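Local coordinates for protein thiamine pyrophosphokinase (Saccharomyces cerevisiae, PDB 1IG0) that transfers a pyrophosphate group from ATP to thiamine, making thiamine diphosphate and AMP as yeast's only enzyme for this step, at residues 242-256 with 304-318. Residues are numbered along the deposited sequence; the frame is centred on the assembly and turned at random.
Sequences QFRNTCIGNCGLLPI and IILNVEIFVDKLIDF
Gly252 and Asn307, like Leu254 and Ile305, exchange two backbone hydrogen bonds, joining strands 248-254 and 304-310 antiparallel, their axes 4.6 Å apart at closest. A one-residue slip between the Ile248–Ile310 and Cys251–Val308 pairs marks a beta bulge. There Gly249 N donates to Glu309 O from above the carbonyl plane, while Asn250 N meets the anti lone pair of Glu309 OE1 at 2.8 Å and 174°. CG of Glu309 stands anti to the backbone N (chi1 171°) and the chain continues extended, laying the carboxylate alongside Asn250.

Apolar contacts take over at the helical end. Cys247 SG sits 4.0 Å from the Phe318 ring centroid, obliquely, and Phe243 CD1 lies 3.6 Å from Phe318 CB, with the two ring planes 59° apart. Thr246 CB reaches Phe318 CZ at 3.6 Å. With an alanine at Phe318, the sulfur of Cys247 would probably lose its aromatic partner and a gap open beside Phe243 and Thr246.

Phe228 and Leu226 bond strand 304-310 along its other edge, and strand 248-254 bonds through its far edge to Asn288 and Ser285, both lining the bound thiamine; Leu315 packs on helix 52-61, and Ile305 on helix 196-212.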
ATOM      1  N   GLN B 242       3.432   8.733 -27.766  1.00 26.22           N
ATOM      2  CA  GLN B 242       3.999   9.947 -27.188  1.00 26.68           C
ATOM      3  C   GLN B 242       3.586  10.095 -25.728  1.00 25.40           C
ATOM      4  O   GLN B 242       4.388  10.488 -24.884  1.00 25.66           O
ATOM      5  CB  GLN B 242       3.558  11.179 -27.981  1.00 28.94           C
ATOM      6  CG  GLN B 242       4.258  12.459 -27.553  1.00 32.64           C
ATOM      7  CD  GLN B 242       5.767  12.382 -27.719  1.00 35.51           C
ATOM      8  OE1 GLN B 242       6.276  12.277 -28.836  1.00 36.67           O
ATOM      9  NE2 GLN B 242       6.489  12.426 -26.605  1.00 36.64           N
ATOM     10  N   PHE B 243       2.328   9.783 -25.434  1.00 25.28           N
ATOM     11  CA  PHE B 243       1.821   9.871 -24.070  1.00 24.30           C
ATOM     12  C   PHE B 243       2.549   8.873 -23.177  1.00 23.96           C
ATOM     13  O   PHE B 243       3.007   9.214 -22.085  1.00 23.51           O
ATOM     14  CB  PHE B 243       0.317   9.572 -24.047  1.00 24.84           C
ATOM     15  CG  PHE B 243      -0.251   9.387 -22.660  1.00 24.98           C
ATOM     16  CD1 PHE B 243      -0.304  10.451 -21.766  1.00 25.95           C
ATOM     17  CD2 PHE B 243      -0.737   8.147 -22.252  1.00 25.86           C
ATOM     18  CE1 PHE B 243      -0.834  10.285 -20.483  1.00 24.59           C
ATOM     19  CE2 PHE B 243      -1.269   7.971 -20.970  1.00 25.73           C
ATOM     20  CZ  PHE B 243      -1.316   9.044 -20.087  1.00 25.00           C
ATOM     21  N   ARG B 244       2.658   7.638 -23.653  1.00 23.62           N
ATOM     22  CA  ARG B 244       3.315   6.585 -22.892  1.00 24.21           C
ATOM     23  C   ARG B 244       4.787   6.909 -22.631  1.00 23.06           C
ATOM     24  O   ARG B 244       5.285   6.703 -21.526  1.00 21.81           O
ATOM     25  CB  ARG B 244       3.172   5.245 -23.630  1.00 25.95           C
ATOM     26  CG  ARG B 244       4.345   4.853 -24.517  1.00 31.24           C
ATOM     27  CD  ARG B 244       5.231   3.831 -23.820  1.00 30.89           C
ATOM     28  NE  ARG B 244       5.739   4.328 -22.546  1.00 34.27           N
ATOM     29  CZ  ARG B 244       6.390   3.589 -21.655  1.00 33.23           C
ATOM     30  NH1 ARG B 244       6.621   2.304 -21.892  1.00 34.19           N
ATOM     31  NH2 ARG B 244       6.810   4.135 -20.524  1.00 32.59           N
ATOM     32  N   ASN B 245       5.478   7.427 -23.643  1.00 23.04           N
ATOM     33  CA  ASN B 245       6.892   7.765 -23.499  1.00 22.92           C
ATOM     34  C   ASN B 245       7.140   8.960 -22.586  1.00 23.32           C
ATOM     35  O   ASN B 245       8.146   9.012 -21.879  1.00 22.90           O
ATOM     36  CB  ASN B 245       7.516   8.053 -24.870  1.00 24.39           C
ATOM     37  CG  ASN B 245       7.627   6.814 -25.731  1.00 25.49           C
ATOM     38  OD1 ASN B 245       8.116   5.778 -25.284  1.00 26.73           O
ATOM     39  ND2 ASN B 245       7.186   6.917 -26.981  1.00 25.32           N
ATOM     40  N   THR B 246       6.218   9.916 -22.598  1.00 23.06           N
ATOM     41  CA  THR B 246       6.364  11.121 -21.793  1.00 23.54           C
ATOM     42  C   THR B 246       5.854  11.025 -20.359  1.00 23.22           C
ATOM     43  O   THR B 246       6.475  11.570 -19.448  1.00 22.76           O
ATOM     44  CB  THR B 246       5.655  12.321 -22.466  1.00 23.86           C
ATOM     45  OG1 THR B 246       6.129  12.465 -23.809  1.00 26.40           O
ATOM     46  CG2 THR B 246       5.931  13.612 -21.700  1.00 24.48           C
ATOM     47  N   CYS B 247       4.742  10.324 -20.153  1.00 23.44           N
ATOM     48  CA  CYS B 247       4.151  10.242 -18.819  1.00 23.60           C
ATOM     49  C   CYS B 247       4.109   8.884 -18.125  1.00 22.98           C
ATOM     50  O   CYS B 247       3.723   8.812 -16.961  1.00 22.75           O
ATOM     51  CB  CYS B 247       2.723  10.789 -18.873  1.00 24.24           C
ATOM     52  SG  CYS B 247       2.530  12.288 -19.860  1.00 26.14           S
ATOM     53  N   ILE B 248       4.500   7.814 -18.807  1.00 22.80           N
ATOM     54  CA  ILE B 248       4.431   6.494 -18.186  1.00 21.98           C
ATOM     55  C   ILE B 248       5.773   5.849 -17.867  1.00 22.30           C
ATOM     56  O   ILE B 248       6.711   5.905 -18.663  1.00 21.15           O
ATOM     57  CB  ILE B 248       3.609   5.519 -19.064  1.00 23.10           C
ATOM     58  CG1 ILE B 248       2.235   6.127 -19.360  1.00 23.70           C
ATOM     59  CG2 ILE B 248       3.446   4.177 -18.357  1.00 21.79           C
ATOM     60  CD1 ILE B 248       1.429   6.487 -18.118  1.00 25.40           C
ATOM     61  N   GLY B 249       5.845   5.236 -16.690  1.00 20.89           N
ATOM     62  CA  GLY B 249       7.055   4.560 -16.265  1.00 20.42           C
ATOM     63  C   GLY B 249       6.837   3.059 -16.258  1.00 20.48           C
ATOM     64  O   GLY B 249       6.424   2.479 -17.263  1.00 19.77           O
ATOM     65  N   ASN B 250       7.108   2.425 -15.125  1.00 20.38           N
ATOM     66  CA  ASN B 250       6.930   0.985 -15.001  1.00 20.80           C
ATOM     67  C   ASN B 250       5.488   0.647 -14.629  1.00 20.37           C
ATOM     68  O   ASN B 250       4.642   1.533 -14.509  1.00 20.67           O
ATOM     69  CB  ASN B 250       7.876   0.430 -13.938  1.00 21.68           C
ATOM     70  CG  ASN B 250       9.332   0.680 -14.270  1.00 22.74           C
ATOM     71  OD1 ASN B 250       9.808   0.310 -15.342  1.00 22.81           O
ATOM     72  ND2 ASN B 250      10.052   1.306 -13.349  1.00 24.97           N
ATOM     73  N   CYS B 251       5.218  -0.641 -14.448  1.00 19.59           N
ATOM     74  CA  CYS B 251       3.885  -1.100 -14.082  1.00 18.83           C
ATOM     75  C   CYS B 251       4.001  -2.418 -13.341  1.00 19.44           C
ATOM     76  O   CYS B 251       5.049  -3.065 -13.374  1.00 17.87           O
ATOM     77  CB  CYS B 251       3.012  -1.286 -15.327  1.00 18.74           C
ATOM     78  SG  CYS B 251       3.527  -2.612 -16.450  1.00 20.30           S
ATOM     79  N   GLY B 252       2.925  -2.815 -12.675  1.00 18.43           N
ATOM     80  CA  GLY B 252       2.947  -4.061 -11.936  1.00 19.18           C
ATOM     81  C   GLY B 252       1.610  -4.766 -11.926  1.00 19.15           C
ATOM     82  O   GLY B 252       0.557  -4.128 -11.891  1.00 19.58           O
ATOM     83  N   LEU B 253       1.653  -6.093 -11.980  1.00 18.74           N
ATOM     84  CA  LEU B 253       0.446  -6.910 -11.949  1.00 18.35           C
ATOM     85  C   LEU B 253       0.337  -7.386 -10.506  1.00 17.43           C
ATOM     86  O   LEU B 253       1.112  -8.233 -10.066  1.00 17.28           O
ATOM     87  CB  LEU B 253       0.580  -8.094 -12.913  1.00 18.49           C
ATOM     88  CG  LEU B 253       0.447  -7.765 -14.408  1.00 19.75           C
ATOM     89  CD1 LEU B 253       1.506  -6.755 -14.834  1.00 21.38           C
ATOM     90  CD2 LEU B 253       0.575  -9.044 -15.219  1.00 19.88           C
ATOM     91  N   LEU B 254      -0.636  -6.847  -9.780  1.00 17.61           N
ATOM     92  CA  LEU B 254      -0.790  -7.150  -8.363  1.00 16.98           C
ATOM     93  C   LEU B 254      -2.018  -7.956  -7.957  1.00 17.41           C
ATOM     94  O   LEU B 254      -3.137  -7.441  -7.968  1.00 16.54           O
ATOM     95  CB  LEU B 254      -0.780  -5.830  -7.594  1.00 17.14           C
ATOM     96  CG  LEU B 254       0.195  -4.797  -8.175  1.00 17.00           C
ATOM     97  CD1 LEU B 254      -0.029  -3.440  -7.523  1.00 17.88           C
ATOM     98  CD2 LEU B 254       1.632  -5.269  -7.973  1.00 16.79           C
ATOM     99  N   PRO B 255      -1.821  -9.231  -7.579  1.00 17.56           N
ATOM    100  CA  PRO B 255      -2.923 -10.100  -7.160  1.00 17.79           C
ATOM    101  C   PRO B 255      -3.210  -9.884  -5.676  1.00 19.50           C
ATOM    102  O   PRO B 255      -3.119 -10.809  -4.869  1.00 19.12           O
ATOM    103  CB  PRO B 255      -2.379 -11.492  -7.453  1.00 17.78           C
ATOM    104  CG  PRO B 255      -0.938 -11.345  -7.077  1.00 16.65           C
ATOM    105  CD  PRO B 255      -0.573 -10.007  -7.716  1.00 18.00           C
ATOM    106  N   ILE B 256      -3.550  -8.649  -5.328  1.00 19.52           N
ATOM    107  CA  ILE B 256      -3.839  -8.288  -3.948  1.00 22.35           C
ATOM    108  C   ILE B 256      -5.157  -8.907  -3.494  1.00 23.66           C
ATOM    109  O   ILE B 256      -6.182  -8.748  -4.150  1.00 24.98           O
ATOM    110  CB  ILE B 256      -3.924  -6.754  -3.793  1.00 21.21           C
ATOM    111  CG1 ILE B 256      -2.716  -6.096  -4.464  1.00 20.30           C
ATOM    112  CG2 ILE B 256      -3.976  -6.374  -2.315  1.00 22.23           C
ATOM    113  CD1 ILE B 256      -2.778  -4.575  -4.491  1.00 19.78           C
ATOM    114  N   ILE B 304      -7.422  -8.643 -11.376  1.00 19.50           N
ATOM    115  CA  ILE B 304      -6.205  -8.299 -10.654  1.00 20.00           C
ATOM    116  C   ILE B 304      -6.064  -6.786 -10.625  1.00 19.01           C
ATOM    117  O   ILE B 304      -6.739  -6.077 -11.372  1.00 19.46           O
ATOM    118  CB  ILE B 304      -4.937  -8.886 -11.317  1.00 20.64           C
ATOM    119  CG1 ILE B 304      -4.696  -8.221 -12.674  1.00 21.76           C
ATOM    120  CG2 ILE B 304      -5.077 -10.393 -11.469  1.00 22.84           C
ATOM    121  CD1 ILE B 304      -3.269  -8.391 -13.183  1.00 24.81           C
ATOM    122  N   ILE B 305      -5.190  -6.293  -9.755  1.00 18.90           N
ATOM    123  CA  ILE B 305      -4.954  -4.862  -9.651  1.00 18.76           C
ATOM    124  C   ILE B 305      -3.704  -4.520 -10.448  1.00 18.90           C
ATOM    125  O   ILE B 305      -2.711  -5.244 -10.400  1.00 18.05           O
ATOM    126  CB  ILE B 305      -4.729  -4.427  -8.189  1.00 18.70           C
ATOM    127  CG1 ILE B 305      -5.911  -4.872  -7.324  1.00 19.51           C
ATOM    128  CG2 ILE B 305      -4.549  -2.915  -8.120  1.00 19.91           C
ATOM    129  CD1 ILE B 305      -7.256  -4.309  -7.763  1.00 20.63           C
ATOM    130  N   LEU B 306      -3.761  -3.419 -11.185  1.00 18.65           N
ATOM    131  CA  LEU B 306      -2.628  -2.978 -11.980  1.00 19.62           C
ATOM    132  C   LEU B 306      -2.241  -1.579 -11.539  1.00 19.37           C
ATOM    133  O   LEU B 306      -3.102  -0.729 -11.303  1.00 18.93           O
ATOM    134  CB  LEU B 306      -2.992  -2.957 -13.467  1.00 20.74           C
ATOM    135  CG  LEU B 306      -1.882  -2.566 -14.441  1.00 23.40           C
ATOM    136  CD1 LEU B 306      -0.874  -3.695 -14.550  1.00 24.93           C
ATOM    137  CD2 LEU B 306      -2.482  -2.270 -15.799  1.00 24.09           C
ATOM    138  N   ASN B 307      -0.945  -1.349 -11.397  1.00 18.27           N
ATOM    139  CA  ASN B 307      -0.472  -0.031 -11.028  1.00 17.98           C
ATOM    140  C   ASN B 307       0.398   0.412 -12.190  1.00 18.08           C
ATOM    141  O   ASN B 307       1.222  -0.355 -12.693  1.00 17.85           O
ATOM    142  CB  ASN B 307       0.333  -0.072  -9.722  1.00 18.33           C
ATOM    143  CG  ASN B 307       1.781  -0.469  -9.934  1.00 18.19           C
ATOM    144  OD1 ASN B 307       2.657   0.385 -10.080  1.00 19.59           O
ATOM    145  ND2 ASN B 307       2.038  -1.769  -9.955  1.00 14.28           N
ATOM    146  N   VAL B 308       0.179   1.637 -12.648  1.00 17.41           N
ATOM    147  CA  VAL B 308       0.952   2.174 -13.751  1.00 18.47           C
ATOM    148  C   VAL B 308       1.647   3.426 -13.259  1.00 18.73           C
ATOM    149  O   VAL B 308       0.999   4.415 -12.914  1.00 18.45           O
ATOM    150  CB  VAL B 308       0.053   2.526 -14.956  1.00 18.45           C
ATOM    151  CG1 VAL B 308       0.887   3.169 -16.058  1.00 19.03           C
ATOM    152  CG2 VAL B 308      -0.631   1.268 -15.475  1.00 18.65           C
ATOM    153  N   GLU B 309       2.972   3.373 -13.208  1.00 19.08           N
ATOM    154  CA  GLU B 309       3.746   4.509 -12.751  1.00 19.76           C
ATOM    155  C   GLU B 309       3.526   5.684 -13.686  1.00 20.58           C
ATOM    156  O   GLU B 309       3.573   5.536 -14.908  1.00 20.15           O
ATOM    157  CB  GLU B 309       5.231   4.152 -12.695  1.00 19.48           C
ATOM    158  CG  GLU B 309       6.143   5.335 -12.427  1.00 21.25           C
ATOM    159  CD  GLU B 309       7.585   4.921 -12.237  1.00 22.71           C
ATOM    160  OE1 GLU B 309       8.056   4.050 -12.999  1.00 21.93           O
ATOM    161  OE2 GLU B 309       8.247   5.472 -11.333  1.00 22.71           O
ATOM    162  N   ILE B 310       3.270   6.848 -13.104  1.00 20.63           N
ATOM    163  CA  ILE B 310       3.049   8.053 -13.885  1.00 21.64           C
ATOM    164  C   ILE B 310       4.009   9.152 -13.468  1.00 22.04           C
ATOM    165  O   ILE B 310       4.499   9.178 -12.338  1.00 21.22           O
ATOM    166  CB  ILE B 310       1.612   8.591 -13.715  1.00 21.27           C
ATOM    167  CG1 ILE B 310       1.310   8.797 -12.229  1.00 22.82           C
ATOM    168  CG2 ILE B 310       0.620   7.635 -14.349  1.00 22.30           C
ATOM    169  CD1 ILE B 310      -0.035   9.438 -11.951  1.00 23.18           C
ATOM    170  N   PHE B 311       4.279  10.051 -14.403  1.00 23.07           N
ATOM    171  CA  PHE B 311       5.145  11.191 -14.159  1.00 24.96           C
ATOM    172  C   PHE B 311       4.165  12.355 -14.113  1.00 25.68           C
ATOM    173  O   PHE B 311       3.928  13.040 -15.107  1.00 25.61           O
ATOM    174  CB  PHE B 311       6.147  11.324 -15.306  1.00 24.74           C
ATOM    175  CG  PHE B 311       7.010  10.103 -15.490  1.00 26.40           C
ATOM    176  CD1 PHE B 311       7.339   9.651 -16.762  1.00 26.50           C
ATOM    177  CD2 PHE B 311       7.479   9.392 -14.388  1.00 27.06           C
ATOM    178  CE1 PHE B 311       8.119   8.508 -16.935  1.00 28.30           C
ATOM    179  CE2 PHE B 311       8.261   8.248 -14.549  1.00 27.70           C
ATOM    180  CZ  PHE B 311       8.580   7.806 -15.825  1.00 27.50           C
ATOM    181  N   VAL B 312       3.579  12.536 -12.934  1.00 27.10           N
ATOM    182  CA  VAL B 312       2.571  13.553 -12.669  1.00 29.31           C
ATOM    183  C   VAL B 312       2.753  14.931 -13.300  1.00 29.94           C
ATOM    184  O   VAL B 312       1.795  15.500 -13.822  1.00 30.01           O
ATOM    185  CB  VAL B 312       2.378  13.730 -11.147  1.00 30.64           C
ATOM    186  CG1 VAL B 312       1.311  14.769 -10.876  1.00 31.49           C
ATOM    187  CG2 VAL B 312       1.985  12.400 -10.520  1.00 31.18           C
ATOM    188  N   ASP B 313       3.966  15.471 -13.259  1.00 31.21           N
ATOM    189  CA  ASP B 313       4.212  16.798 -13.817  1.00 32.95           C
ATOM    190  C   ASP B 313       4.151  16.859 -15.344  1.00 33.36           C
ATOM    191  O   ASP B 313       4.245  17.937 -15.930  1.00 34.03           O
ATOM    192  CB  ASP B 313       5.567  17.324 -13.339  1.00 34.77           C
ATOM    193  CG  ASP B 313       5.670  17.377 -11.826  1.00 36.28           C
ATOM    194  OD1 ASP B 313       4.793  17.995 -11.186  1.00 38.10           O
ATOM    195  OD2 ASP B 313       6.632  16.802 -11.275  1.00 38.34           O
ATOM    196  N   LYS B 314       3.982  15.705 -15.982  1.00 33.61           N
ATOM    197  CA  LYS B 314       3.915  15.626 -17.442  1.00 33.77           C
ATOM    198  C   LYS B 314       2.497  15.418 -17.976  1.00 33.23           C
ATOM    199  O   LYS B 314       2.210  15.708 -19.138  1.00 32.57           O
ATOM    200  CB  LYS B 314       4.804  14.483 -17.941  1.00 35.17           C
ATOM    201  CG  LYS B 314       6.273  14.842 -18.103  1.00 37.69           C
ATOM    202  CD  LYS B 314       6.867  15.463 -16.849  1.00 39.85           C
ATOM    203  CE  LYS B 314       8.314  15.850 -17.094  1.00 41.07           C
ATOM    204  NZ  LYS B 314       8.445  16.621 -18.363  1.00 41.87           N
ATOM    205  N   LEU B 315       1.621  14.917 -17.114  1.00 32.17           N
ATOM    206  CA  LEU B 315       0.232  14.628 -17.462  1.00 32.52           C
ATOM    207  C   LEU B 315      -0.584  15.752 -18.104  1.00 32.97           C
ATOM    208  O   LEU B 315      -1.186  15.563 -19.162  1.00 32.26           O
ATOM    209  CB  LEU B 315      -0.498  14.136 -16.210  1.00 32.60           C
ATOM    210  CG  LEU B 315      -0.884  12.659 -16.091  1.00 33.72           C
ATOM    211  CD1 LEU B 315       0.056  11.778 -16.894  1.00 32.74           C
ATOM    212  CD2 LEU B 315      -0.876  12.273 -14.622  1.00 32.73           C
ATOM    213  N   ILE B 316      -0.607  16.911 -17.458  1.00 34.00           N
ATOM    214  CA  ILE B 316      -1.380  18.055 -17.934  1.00 35.36           C
ATOM    215  C   ILE B 316      -1.408  18.282 -19.447  1.00 35.82           C
ATOM    216  O   ILE B 316      -2.459  18.597 -20.007  1.00 35.96           O
ATOM    217  CB  ILE B 316      -0.911  19.363 -17.247  1.00 36.31           C
ATOM    218  CG1 ILE B 316      -1.867  20.506 -17.597  1.00 37.34           C
ATOM    219  CG2 ILE B 316       0.510  19.702 -17.677  1.00 35.47           C
ATOM    220  CD1 ILE B 316      -1.600  21.786 -16.830  1.00 38.81           C
ATOM    221  N   ASP B 317      -0.268  18.116 -20.110  1.00 36.77           N
ATOM    222  CA  ASP B 317      -0.192  18.340 -21.552  1.00 37.64           C
ATOM    223  C   ASP B 317      -0.944  17.331 -22.420  1.00 37.71           C
ATOM    224  O   ASP B 317      -1.150  17.572 -23.609  1.00 38.50           O
ATOM    225  CB  ASP B 317       1.271  18.398 -22.000  1.00 38.58           C
ATOM    226  CG  ASP B 317       2.007  19.596 -21.432  1.00 39.69           C
ATOM    227  OD1 ASP B 317       1.541  20.737 -21.646  1.00 41.27           O
ATOM    228  OD2 ASP B 317       3.052  19.400 -20.778  1.00 38.86           O
ATOM    229  N   PHE B 318      -1.353  16.209 -21.837  1.00 37.20           N
ATOM    230  CA  PHE B 318      -2.072  15.196 -22.604  1.00 36.87           C
ATOM    231  C   PHE B 318      -3.527  15.043 -22.167  1.00 37.50           C
ATOM    232  O   PHE B 318      -4.267  14.228 -22.721  1.00 37.61           O
ATOM    233  CB  PHE B 318      -1.361  13.844 -22.496  1.00 35.52           C
ATOM    234  CG  PHE B 318       0.070  13.875 -22.953  1.00 33.70           C
ATOM    235  CD1 PHE B 318       1.059  14.439 -22.154  1.00 32.45           C
ATOM    236  CD2 PHE B 318       0.427  13.358 -24.195  1.00 33.53           C
ATOM    237  CE1 PHE B 318       2.382  14.491 -22.584  1.00 32.43           C
ATOM    238  CE2 PHE B 318       1.748  13.406 -24.636  1.00 31.84           C
ATOM    239  CZ  PHE B 318       2.727  13.973 -23.829  1.00 31.73           C
TER